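Local structure of quinonprotein alcohol dehydrogenase-like protein (Bacteroides thetaiotaomicron VPI-5482, 4R5O) at residues N194-L199 with D209-N214; N163-Y168 with E178-V183; D142-I147 with V419-L424; K134-G139 with F153-G158. The protein is of unknown function but binds calcium and joins an immunoglobulin-like beta-sandwich domain to a seven-bladed beta-propeller of the YVTN-repeat type. All blocks are in the same frame, centred on the assembly; numbering follows the deposited sequence.

Contact 1 of 4, residues N194-L199 with D209-N214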
loop_
_atom_site.group_PDB
_atom_site.type_symbol
_atom_site.label_atom_id
_atom_site.label_comp_id
_atom_site.label_asym_id
_atom_site.label_seq_id
_atom_site.Cartn_x
_atom_site.Cartn_y
_atom_site.Cartn_z
ATOM N N ASN A 194 18.053 -0.997 -3.840
ATOM C CA ASN A 194 18.309 0.190 -4.661
ATOM C C ASN A 194 17.264 0.277 -5.769
ATOM O O ASN A 194 16.189 -0.292 -5.605
ATOM C CB ASN A 194 19.741 0.149 -5.233
ATOM C CG ASN A 194 20.112 -1.095 -6.006
ATOM O OD1 ASN A 194 19.319 -1.660 -6.771
ATOM N ND2 ASN A 194 21.375 -1.473 -5.909
ATOM N N GLU A 195 17.547 0.984 -6.877
ATOM C CA GLU A 195 16.586 1.146 -7.973
ATOM C C GLU A 195 16.440 -0.102 -8.812
ATOM O O GLU A 195 15.392 -0.294 -9.452
ATOM C CB GLU A 195 16.985 2.295 -8.924
ATOM C CG GLU A 195 17.225 3.665 -8.313
ATOM C CD GLU A 195 17.284 4.810 -9.314
ATOM O OE1 GLU A 195 17.050 4.579 -10.525
ATOM O OE2 GLU A 195 17.498 5.961 -8.870
ATOM N N GLN A 196 17.505 -0.931 -8.842
ATOM C CA GLN A 196 17.576 -2.094 -9.704
ATOM C C GLN A 196 17.193 -3.413 -8.977
ATOM O O GLN A 196 16.614 -4.290 -9.619
ATOM C CB GLN A 196 19.022 -2.185 -10.252
ATOM C CG GLN A 196 19.327 -3.317 -11.269
ATOM C CD GLN A 196 18.615 -3.314 -12.611
ATOM O OE1 GLN A 196 17.880 -2.388 -12.988
ATOM N NE2 GLN A 196 18.866 -4.360 -13.390
ATOM N N TYR A 197 17.508 -3.563 -7.673
ATOM C CA TYR A 197 17.278 -4.827 -6.982
ATOM C C TYR A 197 16.566 -4.709 -5.663
ATOM O O TYR A 197 16.695 -3.725 -4.945
ATOM C CB TYR A 197 18.626 -5.509 -6.699
ATOM C CG TYR A 197 19.374 -5.905 -7.949
ATOM C CD1 TYR A 197 18.978 -7.007 -8.699
ATOM C CD2 TYR A 197 20.504 -5.203 -8.361
ATOM C CE1 TYR A 197 19.652 -7.373 -9.858
ATOM C CE2 TYR A 197 21.206 -5.578 -9.507
ATOM C CZ TYR A 197 20.764 -6.658 -10.259
ATOM O OH TYR A 197 21.440 -7.070 -11.378
ATOM N N GLY A 198 15.899 -5.806 -5.323
ATOM C CA GLY A 198 15.226 -6.027 -4.047
ATOM C C GLY A 198 15.523 -7.417 -3.518
ATOM O O GLY A 198 16.180 -8.215 -4.188
ATOM N N LEU A 199 15.060 -7.725 -2.313
ATOM C CA LEU A 199 15.215 -9.060 -1.706
ATOM C C LEU A 199 13.892 -9.590 -1.267
ATOM O O LEU A 199 13.109 -8.848 -0.684
ATOM C CB LEU A 199 16.173 -9.096 -0.499
ATOM C CG LEU A 199 17.609 -8.671 -0.615
ATOM C CD1 LEU A 199 18.209 -8.620 0.789
ATOM C CD2 LEU A 199 18.437 -9.598 -1.555
ATOM N N ASP A 209 15.117 -8.749 -9.488
ATOM C CA ASP A 209 15.420 -7.622 -10.384
ATOM C C ASP A 209 14.155 -6.796 -10.481
ATOM O O ASP A 209 13.123 -7.329 -10.875
ATOM C CB ASP A 209 15.921 -8.137 -11.752
ATOM C CG ASP A 209 16.364 -7.068 -12.737
ATOM O OD1 ASP A 209 15.545 -6.177 -13.063
ATOM O OD2 ASP A 209 17.481 -7.184 -13.263
ATOM N N LEU A 210 14.191 -5.529 -10.084
ATOM C CA LEU A 210 12.979 -4.689 -10.031
ATOM C C LEU A 210 12.491 -4.232 -11.447
ATOM O O LEU A 210 11.437 -3.599 -11.534
ATOM C CB LEU A 210 13.213 -3.456 -9.137
ATOM C CG LEU A 210 13.516 -3.777 -7.659
ATOM C CD1 LEU A 210 13.763 -2.536 -6.861
ATOM C CD2 LEU A 210 12.410 -4.585 -7.015
ATOM N N LYS A 211 13.173 -4.647 -12.538
ATOM C CA LYS A 211 12.745 -4.319 -13.901
ATOM C C LYS A 211 12.187 -5.574 -14.585
ATOM O O LYS A 211 11.000 -5.581 -14.966
ATOM C CB LYS A 211 13.889 -3.700 -14.730
ATOM C CG LYS A 211 14.684 -2.559 -14.024
ATOM C CD LYS A 211 13.840 -1.339 -13.556
ATOM C CE LYS A 211 14.691 -0.301 -12.845
ATOM N NZ LYS A 211 13.873 0.820 -12.309
ATOM N N SER A 212 13.001 -6.655 -14.673
ATOM C CA SER A 212 12.579 -7.916 -15.321
ATOM C C SER A 212 11.699 -8.777 -14.413
ATOM O O SER A 212 10.916 -9.571 -14.921
ATOM C CB SER A 212 13.792 -8.735 -15.745
ATOM O OG SER A 212 14.586 -9.099 -14.632
ATOM N N LEU A 213 11.882 -8.662 -13.088
ATOM C CA LEU A 213 11.193 -9.353 -12.000
ATOM C C LEU A 213 11.647 -10.838 -11.932
ATOM O O LEU A 213 10.981 -11.662 -11.295
ATOM C CB LEU A 213 9.652 -9.238 -12.070
ATOM C CG LEU A 213 9.082 -7.814 -11.944
ATOM C CD1 LEU A 213 7.590 -7.848 -11.788
ATOM C CD2 LEU A 213 9.645 -7.099 -10.718
ATOM N N ASN A 214 12.842 -11.149 -12.487
ATOM C CA ASN A 214 13.449 -12.459 -12.308
ATOM C C ASN A 214 14.045 -12.504 -10.924
ATOM O O ASN A 214 14.486 -11.462 -10.437
ATOM C CB ASN A 214 14.492 -12.776 -13.394
ATOM C CG ASN A 214 13.896 -13.127 -14.755
ATOM O OD1 ASN A 214 12.881 -13.850 -14.886
ATOM N ND2 ASN A 214 14.575 -12.703 -15.810
#
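Tyr197 and Asp209 form an antiparallel non-hydrogen-bonded pair in the hairpin of strands 197-201 and 204-209, part of one propeller blade, with their CA atoms 4.8 Å apart. One step beyond the pair, Leu210 N donates to Gln196 O at 2.8 Å, and the N-H...O angle of 170° makes this bond nearly straight. Both segments curl through an Asx turn here. Asn194 OD1 accepts from Gln196 N and Tyr197 N; Asp209 OD1 accepts from Lys211 N at 2.9 Å, almost in line with its C-O bond, and from Ser212 N, which lies above the carboxylate plane. With Asp209 CG set opposite the backbone N (chi1 -176°), the carboxylate curls back over its own turn and leaves OD2 beside Tyr197 CE1 at 4.0 Å. Putting an alanine here would strip Lys211 N and Ser212 N of their shared acceptor and is likely to leave the turn freer to change shape. Gln196 lays its CG over one face of the Tyr197 ring, toward the rim, while its OE1 meets Lys211 CG at 3.4 Å. Lys211 NZ adds a weak bond to Glu195 O. On the buried side, Leu210 CD1 lies 3.5 Å from Asn194 O. Beyond the hairpin, Leu210 packs on Phe167 of strand 167-171, and Tyr197 on Ile257 of helix 253-258.

Contact 2 of 4, residues N163-Y168 with E178-V183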
loop_
_atom_site.group_PDB
_atom_site.type_symbol
_atom_site.label_atom_id
_atom_site.label_comp_id
_atom_site.label_asym_id
_atom_site.label_seq_id
_atom_site.Cartn_x
_atom_site.Cartn_y
_atom_site.Cartn_z
ATOM N N ASN A 163 1.499 -21.034 -7.827
ATOM C CA ASN A 163 1.331 -20.606 -9.222
ATOM C C ASN A 163 0.427 -19.385 -9.332
ATOM O O ASN A 163 -0.699 -19.443 -9.814
ATOM C CB ASN A 163 0.766 -21.764 -10.062
ATOM C CG ASN A 163 -0.517 -22.374 -9.570
ATOM O OD1 ASN A 163 -0.820 -22.407 -8.362
ATOM N ND2 ASN A 163 -1.272 -22.909 -10.518
ATOM N N ARG A 164 0.959 -18.268 -8.906
ATOM C CA ARG A 164 0.325 -16.961 -8.945
ATOM C C ARG A 164 1.386 -15.894 -8.803
ATOM O O ARG A 164 2.504 -16.207 -8.422
ATOM C CB ARG A 164 -0.748 -16.804 -7.869
ATOM C CG ARG A 164 -0.237 -16.981 -6.448
ATOM C CD ARG A 164 -1.157 -16.287 -5.480
ATOM N NE ARG A 164 -1.139 -14.852 -5.693
ATOM C CZ ARG A 164 -1.894 -13.980 -5.049
ATOM N NH1 ARG A 164 -2.788 -14.397 -4.153
ATOM N NH2 ARG A 164 -1.780 -12.680 -5.309
ATOM N N ASP A 165 1.055 -14.652 -9.120
ATOM C CA ASP A 165 1.961 -13.535 -8.948
ATOM C C ASP A 165 2.065 -13.214 -7.456
ATOM O O ASP A 165 1.042 -13.138 -6.757
ATOM C CB ASP A 165 1.490 -12.306 -9.773
ATOM C CG ASP A 165 1.640 -12.477 -11.286
ATOM O OD1 ASP A 165 2.397 -13.376 -11.714
ATOM O OD2 ASP A 165 1.026 -11.696 -12.034
ATOM N N HIS A 166 3.305 -13.087 -6.954
ATOM C CA HIS A 166 3.548 -12.735 -5.547
ATOM C C HIS A 166 4.094 -11.310 -5.435
ATOM O O HIS A 166 3.815 -10.608 -4.468
ATOM C CB HIS A 166 4.510 -13.720 -4.887
ATOM C CG HIS A 166 4.093 -15.137 -5.062
ATOM N ND1 HIS A 166 4.687 -15.951 -6.022
ATOM C CD2 HIS A 166 3.092 -15.818 -4.467
ATOM C CE1 HIS A 166 4.080 -17.119 -5.923
ATOM N NE2 HIS A 166 3.103 -17.086 -5.009
ATOM N N PHE A 167 4.846 -10.881 -6.437
ATOM C CA PHE A 167 5.471 -9.571 -6.415
ATOM C C PHE A 167 4.808 -8.658 -7.439
ATOM O O PHE A 167 4.670 -9.023 -8.602
ATOM C CB PHE A 167 6.978 -9.727 -6.696
ATOM C CG PHE A 167 7.777 -8.475 -6.477
ATOM C CD1 PHE A 167 8.335 -8.199 -5.233
ATOM C CD2 PHE A 167 7.986 -7.576 -7.516
ATOM C CE1 PHE A 167 9.070 -7.036 -5.028
ATOM C CE2 PHE A 167 8.701 -6.400 -7.303
ATOM C CZ PHE A 167 9.246 -6.142 -6.063
ATOM N N TYR A 168 4.403 -7.476 -6.999
ATOM C CA TYR A 168 3.704 -6.478 -7.806
ATOM C C TYR A 168 4.382 -5.114 -7.751
ATOM O O TYR A 168 4.830 -4.701 -6.681
ATOM C CB TYR A 168 2.255 -6.327 -7.303
ATOM C CG TYR A 168 1.403 -7.581 -7.413
ATOM C CD1 TYR A 168 1.498 -8.596 -6.468
ATOM C CD2 TYR A 168 0.405 -7.686 -8.381
ATOM C CE1 TYR A 168 0.707 -9.736 -6.555
ATOM C CE2 TYR A 168 -0.386 -8.827 -8.483
ATOM C CZ TYR A 168 -0.242 -9.842 -7.561
ATOM O OH TYR A 168 -1.064 -10.944 -7.658
ATOM N N GLU A 178 1.910 -1.682 -12.843
ATOM C CA GLU A 178 2.970 -1.636 -13.835
ATOM C C GLU A 178 3.345 -3.037 -14.258
ATOM O O GLU A 178 3.344 -3.334 -15.458
ATOM C CB GLU A 178 4.190 -0.886 -13.342
ATOM C CG GLU A 178 3.919 0.599 -13.251
ATOM C CD GLU A 178 5.135 1.448 -12.963
ATOM O OE1 GLU A 178 6.234 0.880 -12.781
ATOM O OE2 GLU A 178 4.988 2.691 -12.953
ATOM N N ASN A 179 3.631 -3.910 -13.281
ATOM C CA ASN A 179 4.053 -5.277 -13.559
ATOM C C ASN A 179 3.867 -6.160 -12.324
ATOM O O ASN A 179 3.628 -5.651 -11.227
ATOM C CB ASN A 179 5.540 -5.244 -13.994
ATOM C CG ASN A 179 6.057 -6.432 -14.737
ATOM O OD1 ASN A 179 5.304 -7.344 -15.096
ATOM N ND2 ASN A 179 7.367 -6.429 -14.994
ATOM N N SER A 180 3.948 -7.484 -12.515
ATOM C CA SER A 180 3.849 -8.497 -11.459
ATOM C C SER A 180 4.486 -9.810 -11.932
ATOM O O SER A 180 4.643 -10.030 -13.142
ATOM C CB SER A 180 2.409 -8.720 -11.016
ATOM O OG SER A 180 1.608 -9.199 -12.080
ATOM N N ALA A 181 4.896 -10.659 -10.983
ATOM C CA ALA A 181 5.547 -11.927 -11.303
ATOM C C ALA A 181 5.448 -12.921 -10.160
ATOM O O ALA A 181 5.140 -12.565 -9.025
ATOM C CB ALA A 181 7.016 -11.700 -11.636
ATOM N N VAL A 182 5.718 -14.178 -10.486
ATOM C CA VAL A 182 5.760 -15.320 -9.580
ATOM C C VAL A 182 7.108 -15.320 -8.906
ATOM O O VAL A 182 8.106 -15.039 -9.566
ATOM C CB VAL A 182 5.505 -16.635 -10.389
ATOM C CG1 VAL A 182 5.641 -17.889 -9.527
ATOM C CG2 VAL A 182 4.164 -16.607 -11.107
ATOM N N VAL A 183 7.163 -15.607 -7.600
ATOM C CA VAL A 183 8.426 -15.713 -6.854
ATOM C C VAL A 183 8.374 -17.076 -6.162
ATOM O O VAL A 183 9.070 -18.009 -6.562
ATOM C CB VAL A 183 8.702 -14.525 -5.889
ATOM C CG1 VAL A 183 10.063 -14.669 -5.215
ATOM C CG2 VAL A 183 8.602 -13.183 -6.608
#
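Ala181 O receives two backbone donors from the facing segment, His166 N at 2.8 Å and Phe167 N at 3.1 Å, while Ala181 N returns a bond to Phe167 O. These bonds define the tight part of the contact. The His166 ring is gripped within it: ND1 accepts from Val183 N at 3.0 Å with an N-H...N angle of 175°, the donor lying near the ring plane at the edge. Its CG stands opposite the carbonyl carbon (chi1 -52°), which brings the ring beside the backbone N, and the turn about CB-CG then points ND1 at Val183 N; NE2 pairs with Thr161 O. Phe167 touches Val183 CG2 through CB at 3.8 Å, while its ring leads away to pack on Leu213 and Ile208. Two consecutive residues, His166 and Phe167, thus face the single residue Ala181, a classic beta bulge in the hairpin of strands 167-171 and 177-181. Past the bulge, Tyr168 CD2 rests 3.5 Å from Ser180 CB. Ser180 OG donates to Asp165 OD2 at 2.6 Å, approaching from 52° above the carboxylate plane, and also bonds to Tyr177 OH. A leucine in place of Asp165 would remove that acceptor and probably leave the Ser180 hydroxyl less firmly oriented. Arg164 starts away from 178-183, and its guanidinium folds back over its own segment, NE bonding to Asp165 O and NH2 to Tyr168 OH, while NH1 bonds to Gly137 O. The looser side lies at Val182, which is exposed and meets the opposite segment chiefly through methyls, CG2 against Arg164 O and CG1 4.0 Å from His166 CE1.

Contact 3 of 4, residues D142-I147 with V419-L424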
loop_
_atom_site.group_PDB
_atom_site.type_symbol
_atom_site.label_atom_id
_atom_site.label_comp_id
_atom_site.label_asym_id
_atom_site.label_seq_id
_atom_site.Cartn_x
_atom_site.Cartn_y
_atom_site.Cartn_z
ATOM N N ASP A 142 -3.597 -14.324 3.991
ATOM C CA ASP A 142 -2.452 -13.804 3.230
ATOM C C ASP A 142 -1.931 -12.493 3.827
ATOM O O ASP A 142 -2.700 -11.722 4.405
ATOM C CB ASP A 142 -2.833 -13.565 1.761
ATOM C CG ASP A 142 -3.194 -14.788 0.951
ATOM O OD1 ASP A 142 -2.889 -15.926 1.412
ATOM O OD2 ASP A 142 -3.695 -14.613 -0.190
ATOM N N SER A 143 -0.638 -12.226 3.658
ATOM C CA SER A 143 -0.020 -10.985 4.109
ATOM C C SER A 143 0.352 -10.099 2.909
ATOM O O SER A 143 0.653 -10.580 1.818
ATOM C CB SER A 143 1.211 -11.265 4.962
ATOM O OG SER A 143 2.237 -11.912 4.233
ATOM N N ALA A 144 0.288 -8.799 3.123
ATOM C CA ALA A 144 0.648 -7.756 2.177
ATOM C C ALA A 144 1.807 -6.979 2.749
ATOM O O ALA A 144 1.670 -6.329 3.787
ATOM C CB ALA A 144 -0.540 -6.857 1.889
ATOM N N ASN A 145 2.959 -7.099 2.119
ATOM C CA ASN A 145 4.190 -6.455 2.554
ATOM C C ASN A 145 4.592 -5.494 1.439
ATOM O O ASN A 145 4.881 -5.935 0.326
ATOM C CB ASN A 145 5.245 -7.551 2.873
ATOM C CG ASN A 145 4.658 -8.707 3.711
ATOM O OD1 ASN A 145 4.530 -8.603 4.941
ATOM N ND2 ASN A 145 4.203 -9.806 3.055
ATOM N N ILE A 146 4.468 -4.187 1.695
ATOM C CA ILE A 146 4.719 -3.129 0.696
ATOM C C ILE A 146 5.833 -2.186 1.134
ATOM O O ILE A 146 5.853 -1.721 2.282
ATOM C CB ILE A 146 3.422 -2.296 0.427
ATOM C CG1 ILE A 146 2.239 -3.210 0.041
ATOM C CG2 ILE A 146 3.661 -1.170 -0.591
ATOM C CD1 ILE A 146 0.936 -2.593 -0.156
ATOM N N ILE A 147 6.704 -1.845 0.181
ATOM C CA ILE A 147 7.777 -0.871 0.365
ATOM C C ILE A 147 7.618 0.197 -0.709
ATOM O O ILE A 147 7.537 -0.101 -1.901
ATOM C CB ILE A 147 9.189 -1.495 0.379
ATOM C CG1 ILE A 147 9.360 -2.315 1.684
ATOM C CG2 ILE A 147 10.287 -0.375 0.267
ATOM C CD1 ILE A 147 10.428 -3.106 1.724
ATOM N N VAL A 419 -8.865 -5.081 9.332
ATOM C CA VAL A 419 -7.738 -4.361 9.944
ATOM C C VAL A 419 -6.793 -3.809 8.859
ATOM O O VAL A 419 -6.255 -4.604 8.075
ATOM C CB VAL A 419 -6.937 -5.251 10.935
ATOM C CG1 VAL A 419 -5.846 -4.449 11.629
ATOM C CG2 VAL A 419 -7.855 -5.899 11.969
ATOM N N PRO A 420 -6.524 -2.481 8.828
ATOM C CA PRO A 420 -5.539 -1.975 7.863
ATOM C C PRO A 420 -4.143 -2.442 8.282
ATOM O O PRO A 420 -3.831 -2.469 9.480
ATOM C CB PRO A 420 -5.707 -0.451 7.895
ATOM C CG PRO A 420 -6.589 -0.167 9.044
ATOM C CD PRO A 420 -7.040 -1.409 9.706
ATOM N N SER A 421 -3.339 -2.893 7.310
ATOM C CA SER A 421 -2.011 -3.447 7.599
ATOM C C SER A 421 -0.887 -2.422 7.437
ATOM O O SER A 421 0.187 -2.588 8.040
ATOM C CB SER A 421 -1.729 -4.634 6.684
ATOM O OG SER A 421 -1.861 -4.292 5.314
ATOM N N GLN A 422 -1.134 -1.381 6.623
ATOM C CA GLN A 422 -0.154 -0.360 6.295
ATOM C C GLN A 422 -0.811 0.900 5.738
ATOM O O GLN A 422 -1.872 0.802 5.154
ATOM C CB GLN A 422 0.777 -0.971 5.254
ATOM C CG GLN A 422 1.930 -0.123 4.858
ATOM C CD GLN A 422 2.847 -0.943 4.070
ATOM O OE1 GLN A 422 2.528 -2.069 3.714
ATOM N NE2 GLN A 422 4.014 -0.403 3.814
ATOM N N ILE A 423 -0.159 2.065 5.908
ATOM C CA ILE A 423 -0.529 3.405 5.449
ATOM C C ILE A 423 0.600 3.896 4.568
ATOM O O ILE A 423 1.766 3.782 4.938
ATOM C CB ILE A 423 -0.834 4.360 6.653
ATOM C CG1 ILE A 423 -2.090 3.868 7.401
ATOM C CG2 ILE A 423 -0.985 5.845 6.190
ATOM C CD1 ILE A 423 -2.447 4.603 8.524
ATOM N N LEU A 424 0.257 4.422 3.394
ATOM C CA LEU A 424 1.212 4.883 2.376
ATOM C C LEU A 424 0.864 6.256 1.865
ATOM O O LEU A 424 -0.315 6.596 1.845
ATOM C CB LEU A 424 1.203 3.887 1.190
ATOM C CG LEU A 424 1.636 2.457 1.485
ATOM C CD1 LEU A 424 1.014 1.490 0.521
ATOM C CD2 LEU A 424 3.163 2.319 1.577
#
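Gln422 spans the gap to Ile146 because its CG is anti to the backbone N (chi1 -175°) and the chain stays extended beyond CG. In the conformer described, NE2 donates to Ile146 O at 2.7 Å, nearly straight with an N-H...O angle of 175°, but a second conformer is modelled, so the bond is probably not made all the time. The acceptor lies in the amide plane of Gln422, although the donor is tilted from the carbonyl plane of Ile146. The same amide places OE1 3.4 Å from Ile146 CB, so the glutamine end lies across the base of the isoleucine side chain. Ile146 then meets Leu424 through its branches: CG2 is 3.9 Å from Leu424 CD1, and Ile146 CD1 approaches that same methyl at 4.1 Å. The axes of strands 143-147 and 422-424 come within 8.9 Å of each other at 30° to parallel; no backbone-to-backbone bond joins them, and side chains make the bridge, one bonding to the Ile146 carbonyl. Phe153 borders both Ile146 and Leu424, while the backbone of Gln422 bonds to Val107. Strand 422-424, from the C-terminal end, thereby joins strands 103-108, 111-116 and 121-123 in one antiparallel sheet, next to the blade that begins with strand 143-149. Completing a blade from both ends of the propeller sequence is the ring-closing arrangement known as the velcro closure of beta-propellers.

Contact 4 of 4, residues K134-G139 with F153-G158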
loop_
_atom_site.group_PDB
_atom_site.type_symbol
_atom_site.label_atom_id
_atom_site.label_comp_id
_atom_site.label_asym_id
_atom_site.label_seq_id
_atom_site.Cartn_x
_atom_site.Cartn_y
_atom_site.Cartn_z
ATOM N N LYS A 134 -8.786 -5.120 -11.658
ATOM C CA LYS A 134 -7.681 -5.972 -11.220
ATOM C C LYS A 134 -7.678 -6.102 -9.718
ATOM O O LYS A 134 -8.043 -5.159 -9.002
ATOM C CB LYS A 134 -6.297 -5.454 -11.684
ATOM C CG LYS A 134 -5.923 -5.691 -13.132
ATOM C CD LYS A 134 -4.430 -5.322 -13.355
ATOM C CE LYS A 134 -4.048 -5.299 -14.823
ATOM N NZ LYS A 134 -4.839 -4.288 -15.608
ATOM N N THR A 135 -7.241 -7.261 -9.235
ATOM C CA THR A 135 -7.130 -7.531 -7.811
ATOM C C THR A 135 -5.670 -7.873 -7.515
ATOM O O THR A 135 -4.905 -8.224 -8.414
ATOM C CB THR A 135 -8.118 -8.625 -7.390
ATOM O OG1 THR A 135 -7.950 -8.856 -5.998
ATOM C CG2 THR A 135 -7.928 -9.942 -8.144
ATOM N N LEU A 136 -5.288 -7.703 -6.254
ATOM C CA LEU A 136 -3.947 -7.989 -5.735
ATOM C C LEU A 136 -3.908 -9.388 -5.080
ATOM O O LEU A 136 -2.838 -9.813 -4.637
ATOM C CB LEU A 136 -3.525 -6.908 -4.726
ATOM C CG LEU A 136 -3.375 -5.486 -5.222
ATOM C CD1 LEU A 136 -3.318 -4.516 -4.073
ATOM C CD2 LEU A 136 -2.160 -5.340 -6.071
ATOM N N GLY A 137 -5.073 -10.071 -5.047
ATOM C CA GLY A 137 -5.289 -11.418 -4.519
ATOM C C GLY A 137 -4.840 -11.652 -3.092
ATOM O O GLY A 137 -4.291 -12.709 -2.779
ATOM N N ILE A 138 -5.075 -10.676 -2.217
ATOM C CA ILE A 138 -4.688 -10.771 -0.815
ATOM C C ILE A 138 -5.873 -11.322 -0.038
ATOM O O ILE A 138 -6.829 -10.593 0.271
ATOM C CB ILE A 138 -4.196 -9.409 -0.274
ATOM C CG1 ILE A 138 -3.078 -8.831 -1.174
ATOM C CG2 ILE A 138 -3.774 -9.535 1.187
ATOM C CD1 ILE A 138 -2.717 -7.397 -0.964
ATOM N N GLY A 139 -5.821 -12.621 0.234
ATOM C CA GLY A 139 -6.856 -13.313 0.992
ATOM C C GLY A 139 -6.765 -12.986 2.463
ATOM O O GLY A 139 -5.825 -12.308 2.887
ATOM N N PHE A 153 5.227 1.386 -5.423
ATOM C CA PHE A 153 4.811 0.532 -4.333
ATOM C C PHE A 153 5.171 -0.885 -4.713
ATOM O O PHE A 153 4.624 -1.416 -5.678
ATOM C CB PHE A 153 3.322 0.663 -3.969
ATOM C CG PHE A 153 2.814 2.010 -3.509
ATOM C CD1 PHE A 153 3.527 2.756 -2.572
ATOM C CD2 PHE A 153 1.532 2.451 -3.871
ATOM C CE1 PHE A 153 3.025 3.980 -2.099
ATOM C CE2 PHE A 153 1.022 3.659 -3.377
ATOM C CZ PHE A 153 1.776 4.419 -2.499
ATOM N N TYR A 154 6.167 -1.455 -4.035
ATOM C CA TYR A 154 6.568 -2.835 -4.270
ATOM C C TYR A 154 5.828 -3.695 -3.300
ATOM O O TYR A 154 6.013 -3.528 -2.106
ATOM C CB TYR A 154 8.085 -3.024 -4.152
ATOM C CG TYR A 154 8.863 -2.189 -5.136
ATOM C CD1 TYR A 154 9.026 -2.601 -6.455
ATOM C CD2 TYR A 154 9.476 -1.011 -4.742
ATOM C CE1 TYR A 154 9.753 -1.846 -7.364
ATOM C CE2 TYR A 154 10.217 -0.250 -5.640
ATOM C CZ TYR A 154 10.353 -0.674 -6.950
ATOM O OH TYR A 154 11.097 0.068 -7.827
ATOM N N LEU A 155 4.926 -4.542 -3.798
ATOM C CA LEU A 155 4.099 -5.411 -2.966
ATOM C C LEU A 155 4.549 -6.866 -3.107
ATOM O O LEU A 155 4.712 -7.377 -4.220
ATOM C CB LEU A 155 2.604 -5.256 -3.333
ATOM C CG LEU A 155 1.625 -6.382 -2.945
ATOM C CD1 LEU A 155 1.412 -6.465 -1.433
ATOM C CD2 LEU A 155 0.300 -6.198 -3.610
ATOM N N LEU A 156 4.720 -7.524 -1.950
ATOM C CA LEU A 156 4.986 -8.947 -1.818
ATOM C C LEU A 156 3.823 -9.558 -1.076
ATOM O O LEU A 156 3.546 -9.143 0.055
ATOM C CB LEU A 156 6.337 -9.245 -1.122
ATOM C CG LEU A 156 6.605 -10.704 -0.752
ATOM C CD1 LEU A 156 6.851 -11.543 -1.979
ATOM C CD2 LEU A 156 7.781 -10.803 0.166
ATOM N N VAL A 157 3.141 -10.539 -1.708
ATOM C CA VAL A 157 2.005 -11.235 -1.106
ATOM C C VAL A 157 2.531 -12.544 -0.489
ATOM O O VAL A 157 3.131 -13.376 -1.171
ATOM C CB VAL A 157 0.825 -11.470 -2.105
ATOM C CG1 VAL A 157 -0.364 -12.096 -1.402
ATOM C CG2 VAL A 157 0.385 -10.169 -2.780
ATOM N N GLY A 158 2.344 -12.687 0.809
ATOM C CA GLY A 158 2.708 -13.890 1.540
ATOM C C GLY A 158 1.505 -14.801 1.492
ATOM O O GLY A 158 0.523 -14.564 2.198
#
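Ile138 and Val157 are the closest residues by backbone, with CA atoms 6.7 Å apart, and no hydrogen bond joins the irregular segment 134-139 to the extended strand 153-158. The side chains fill the separation. Leu155 is central: its first torsion (chi1 159°) directs the branch toward the loop, and the turn at chi2 (69°) presents CD2 to Leu136, whose CD2 it reaches at 3.6 Å. The same methyl also lies 4.0 Å from Leu136 CB and close to Leu136 CD1, so this one methyl rests against most of the Leu136 side chain, the two leucines crossing at a slant. From the other side of the turn at Gly137, Ile138 CD1 meets Leu155 CD2 tip to tip at 4.2 Å. Further along the strand, Val157 CG2 is 4.0 Å from Ile138 CG1 and 3.7 Å from Leu136 O, resting against both a side chain and the loop backbone. Gly137 takes a positive phi of 54°, and the chain turns there so that the side chains of Leu136 and Ile138 both come onto the strand. Around this patch, Leu155 also packs on Ala144, Ile146 and Tyr168, while Val157 packs on Tyr168, which extends the apolar cluster across the neighbouring strands of the blade. The carbonyl of Leu136 has a partner beyond the two segments, accepting from Arg164 NH2. Across the interface itself the side chains are hydrophobic and meet through methyl and methylene groups, so the loop is held to the strand by shape and burial and not by directional bonds.

Contacts 2, 3 and 4 all reach the four-stranded sheet 143-149, 152-158, 167-171 and 177-181, contact 3 joining it to strand 422-424 of the sheet that also holds 103-108, whereas contact 1 lies in the following sheet, 189-220. Centres of contacts 2 and 4 are about 8 Å apart, those of 3 and 4 about 9 Å, and those of 1 and 2 about 12 Å. Contacts 4, 2 and 1 close in that order along the chain. Contact 3 spans the other two and crosses contact 4, its second segment returning from the C-terminal end. The blades meet where Leu213 and Leu210 of contact 1 pack on Phe167 of contact 2. Together the contacts tie the sheet 143-181 to the ring-closing sheet and to the sheet 189-220.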